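Cyclase (PDB 5IBZ) belongs to the cyclase family and probably has arylformamidase activity, though its physiological substrate is undetermined. Local coordinates at residues S220-L223 with N224-G228; G170-P173 with E174-I178. One frame throughout, in Å; residues are numbered along the deposited sequence.

Contact 1 (S220-L223 with N224-G228)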
loop_
_atom_site.group_PDB
_atom_site.type_symbol
_atom_site.label_atom_id
_atom_site.label_comp_id
_atom_site.label_asym_id
_atom_site.label_seq_id
_atom_site.Cartn_x
_atom_site.Cartn_y
_atom_site.Cartn_z
ATOM N N SER B 220 8.999 0.915 -24.462
ATOM C CA SER B 220 9.583 1.857 -25.427
ATOM C C SER B 220 9.006 3.267 -25.274
ATOM O O SER B 220 9.697 4.260 -25.497
ATOM C CB SER B 220 9.370 1.359 -26.862
ATOM O OG SER B 220 10.007 0.113 -27.070
ATOM N N PHE B 221 7.730 3.346 -24.910
ATOM C CA PHE B 221 6.996 4.601 -24.798
ATOM C C PHE B 221 7.762 5.600 -23.937
ATOM O O PHE B 221 7.830 6.797 -24.244
ATOM C CB PHE B 221 5.612 4.312 -24.200
ATOM C CG PHE B 221 4.683 5.515 -24.064
ATOM C CD1 PHE B 221 3.757 5.823 -25.056
ATOM C CD2 PHE B 221 4.655 6.253 -22.901
ATOM C CE1 PHE B 221 2.865 6.904 -24.900
ATOM C CE2 PHE B 221 3.781 7.321 -22.743
ATOM C CZ PHE B 221 2.884 7.642 -23.740
ATOM N N PHE B 222 8.345 5.108 -22.853
ATOM C CA PHE B 222 9.009 6.014 -21.916
ATOM C C PHE B 222 10.490 6.219 -22.195
ATOM O O PHE B 222 11.119 7.074 -21.575
ATOM C CB PHE B 222 8.793 5.514 -20.499
ATOM C CG PHE B 222 7.411 5.810 -19.994
ATOM C CD1 PHE B 222 7.051 7.111 -19.702
ATOM C CD2 PHE B 222 6.469 4.815 -19.866
ATOM C CE1 PHE B 222 5.781 7.416 -19.265
ATOM C CE2 PHE B 222 5.177 5.121 -19.416
ATOM C CZ PHE B 222 4.849 6.419 -19.117
ATOM N N LEU B 223 11.033 5.472 -23.147
ATOM C CA LEU B 223 12.440 5.583 -23.515
ATOM C C LEU B 223 12.681 6.575 -24.645
ATOM O O LEU B 223 13.816 6.943 -24.915
ATOM C CB LEU B 223 12.990 4.219 -23.937
ATOM C CG LEU B 223 12.984 3.141 -22.846
ATOM C CD1 LEU B 223 13.376 1.794 -23.412
ATOM C CD2 LEU B 223 13.908 3.527 -21.715
ATOM N N ASN B 224 11.628 6.977 -25.333
ATOM C CA ASN B 224 11.833 7.806 -26.491
ATOM C C ASN B 224 11.232 9.197 -26.269
ATOM O O ASN B 224 10.568 9.437 -25.277
ATOM C CB ASN B 224 11.288 7.079 -27.719
ATOM C CG ASN B 224 12.185 5.901 -28.128
ATOM O OD1 ASN B 224 13.184 6.088 -28.831
ATOM N ND2 ASN B 224 11.853 4.697 -27.663
ATOM N N PRO B 225 11.569 10.146 -27.148
ATOM C CA PRO B 225 11.094 11.516 -26.923
ATOM C C PRO B 225 9.579 11.615 -26.870
ATOM O O PRO B 225 8.902 10.824 -27.514
ATOM C CB PRO B 225 11.618 12.289 -28.134
ATOM C CG PRO B 225 12.706 11.480 -28.666
ATOM C CD PRO B 225 12.368 10.045 -28.370
HETATM N N MSE B 226 9.084 12.584 -26.115
HETATM C CA MSE B 226 7.644 12.775 -25.946
HETATM C C MSE B 226 7.254 14.225 -26.201
HETATM O O MSE B 226 7.874 15.143 -25.666
HETATM C CB MSE B 226 7.219 12.342 -24.542
HETATM C CG MSE B 226 7.336 10.849 -24.335
HETATM SE SE MSE B 226 6.825 10.322 -22.525
HETATM C CE MSE B 226 8.354 11.068 -21.642
ATOM N N THR B 227 6.227 14.427 -27.027
ATOM C CA THR B 227 5.753 15.767 -27.360
ATOM C C THR B 227 5.302 16.549 -26.121
ATOM O O THR B 227 4.747 15.989 -25.181
ATOM C CB THR B 227 4.586 15.709 -28.377
ATOM O OG1 THR B 227 4.190 17.038 -28.747
ATOM C CG2 THR B 227 3.386 14.984 -27.815
ATOM N N GLY B 228 5.559 17.850 -26.111
ATOM C CA GLY B 228 5.051 18.701 -25.040
ATOM C C GLY B 228 5.478 20.140 -25.266
ATOM O O GLY B 228 6.072 20.457 -26.307
HETATM O O HOH W 1 7.925 8.050 -26.671
HETATM O O HOH W 2 12.051 9.826 -22.676
#
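M226, a selenomethionine, reaches back from the loop to F221 and F222 toward the C-terminal part of helix 215-223. From CB the chain runs to CG, which lies 4.1 Å from the backbone O of F221, and then on, extended, to SE. The selenium stays 4.0 Å from F221 O while it approaches both rings obliquely, 4.3 Å from F221 CE2 and equally near F222 CD1, making Met-aromatic contacts with the two. F221 CD2 in turn sits over the centre of the F222 ring. A bend at the third torsion (chi3 -71°) turns the terminal methyl off the line of the chain.

On the polar side, N224 folds back on the helix. Its ND2 donates to S220 O at 3.1 Å, nearly straight (164°) and close to the plane of its own amide. L223 N reaches the same oxygen from the opposite face of the carbonyl plane, and N224 N adds a weak bond. One water joins F221 O to P225 O, a second F222 O to N224 O. The carbonyls of S220, F221 and F222 are thus met by a side-chain amide and water. The M226 side chain lies about 7 Å from a bound acetylphosphate, and its buried selenium, in the place of a methionine sulfur, gives the rings a polarisable apolar partner.

Contact 2 (G170-P173 with E174-I178)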
loop_
_atom_site.group_PDB
_atom_site.type_symbol
_atom_site.label_atom_id
_atom_site.label_comp_id
_atom_site.label_asym_id
_atom_site.label_seq_id
_atom_site.Cartn_x
_atom_site.Cartn_y
_atom_site.Cartn_z
ATOM N N GLY B 170 -4.386 17.162 -37.130
ATOM C CA GLY B 170 -4.896 15.896 -36.614
ATOM C C GLY B 170 -3.869 14.959 -35.996
ATOM O O GLY B 170 -4.200 13.852 -35.572
ATOM N N SER B 171 -2.619 15.403 -35.964
ATOM C CA SER B 171 -1.559 14.643 -35.326
ATOM C C SER B 171 -0.370 15.527 -35.017
ATOM O O SER B 171 -0.224 16.611 -35.594
ATOM C CB SER B 171 -1.109 13.483 -36.206
ATOM O OG SER B 171 -0.658 13.956 -37.461
ATOM N N LEU B 172 0.461 15.047 -34.091
ATOM C CA LEU B 172 1.749 15.660 -33.758
ATOM C C LEU B 172 2.854 14.632 -33.876
ATOM O O LEU B 172 2.697 13.506 -33.384
ATOM C CB LEU B 172 1.753 16.222 -32.325
ATOM C CG LEU B 172 0.791 17.341 -31.955
ATOM C CD1 LEU B 172 1.006 17.715 -30.486
ATOM C CD2 LEU B 172 1.023 18.520 -32.819
ATOM N N PRO B 173 3.976 14.999 -34.518
ATOM C CA PRO B 173 5.114 14.080 -34.593
ATOM C C PRO B 173 5.632 13.698 -33.223
ATOM O O PRO B 173 5.518 14.457 -32.263
ATOM C CB PRO B 173 6.183 14.881 -35.347
ATOM C CG PRO B 173 5.462 15.958 -36.025
ATOM C CD PRO B 173 4.270 16.275 -35.197
ATOM N N GLU B 174 6.247 12.524 -33.153
ATOM C CA GLU B 174 6.882 12.077 -31.922
ATOM C C GLU B 174 7.869 13.138 -31.453
ATOM O O GLU B 174 8.706 13.610 -32.230
ATOM C CB GLU B 174 7.594 10.730 -32.125
ATOM C CG GLU B 174 8.368 10.265 -30.898
ATOM C CD GLU B 174 9.036 8.909 -31.069
ATOM O OE1 GLU B 174 8.710 8.181 -32.026
ATOM O OE2 GLU B 174 9.899 8.569 -30.240
ATOM N N GLY B 175 7.754 13.529 -30.186
ATOM C CA GLY B 175 8.701 14.450 -29.588
ATOM C C GLY B 175 8.545 15.910 -30.010
ATOM O O GLY B 175 9.411 16.731 -29.733
ATOM N N TYR B 176 7.444 16.240 -30.679
ATOM C CA TYR B 176 7.231 17.591 -31.178
ATOM C C TYR B 176 7.231 18.623 -30.047
ATOM O O TYR B 176 6.557 18.448 -29.030
ATOM C CB TYR B 176 5.926 17.678 -31.957
ATOM C CG TYR B 176 5.678 19.086 -32.451
ATOM C CD1 TYR B 176 6.436 19.620 -33.483
ATOM C CD2 TYR B 176 4.709 19.883 -31.872
ATOM C CE1 TYR B 176 6.236 20.913 -33.926
ATOM C CE2 TYR B 176 4.496 21.175 -32.314
ATOM C CZ TYR B 176 5.259 21.683 -33.344
ATOM O OH TYR B 176 5.082 22.976 -33.794
ATOM N N THR B 177 7.984 19.706 -30.232
ATOM C CA THR B 177 7.984 20.804 -29.255
ATOM C C THR B 177 6.903 21.833 -29.591
ATOM O O THR B 177 6.952 22.498 -30.619
ATOM C CB THR B 177 9.361 21.495 -29.180
ATOM O OG1 THR B 177 10.350 20.556 -28.739
ATOM C CG2 THR B 177 9.324 22.668 -28.196
ATOM N N ILE B 178 5.919 21.940 -28.704
ATOM C CA ILE B 178 4.829 22.895 -28.854
ATOM C C ILE B 178 5.294 24.270 -28.385
ATOM O O ILE B 178 5.733 24.442 -27.261
ATOM C CB ILE B 178 3.587 22.445 -28.066
ATOM C CG1 ILE B 178 3.125 21.078 -28.575
ATOM C CG2 ILE B 178 2.465 23.477 -28.187
ATOM C CD1 ILE B 178 2.127 20.397 -27.658
#
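P173 and Y176 lie side by side and point the same way, with P173 CD 3.9 Å from Y176 CB. The phenol ring is set obliquely to its two neighbours, P173 CD and L172 CD2. CG of Y176 stands anti to the backbone N (chi1 179°), which swings the ring over to L172, and the two side chains cross at an oblique angle, L172 CD2 lying 4.0 Å from Y176 CD2. The other methyl of the leucine has a different partner: CD1 meets I178 CD1 at 4.1 Å, the leucine and isoleucine side chains crossing at about a right angle. L172 therefore divides its branches between the tyrosine and I178 in strand 177-178. I164 of helix 164-167 packs on both aliphatic side chains.

Farther out, the tyrosine OH is hydrogen-bonded to D182 and K168, which hold the hydroxyl end of the ring in place. At the backbone, Y176 N donates to P173 O at 3.1 Å. E174 and G175 take the two central conformations of a type II beta turn from P173 to Y176, G175 with the positive phi (75°) of its third position, and the turn leads directly into strand 177-178.

The two contacts lie on the same side of the chain's centre, 11 Å apart between their own centres, and each runs into one strand of the two-stranded parallel sheet 177-178/228-229. Contact 1 is largely a surface contact at the exit from helix 215-223, and its S220 and L223 pack on V216 of the second subunit; contact 2 is partly buried and reached by no other chain. Their chemistry differs accordingly: side-chain amide and water bonds with a selenium-aromatic cluster in the first, aliphatic packing about a tyrosine and a backbone turn in the second. They join where T227 OG1 probably bonds to Y176 O and G228 O to I178 N, while E174 packs against N224 and P225.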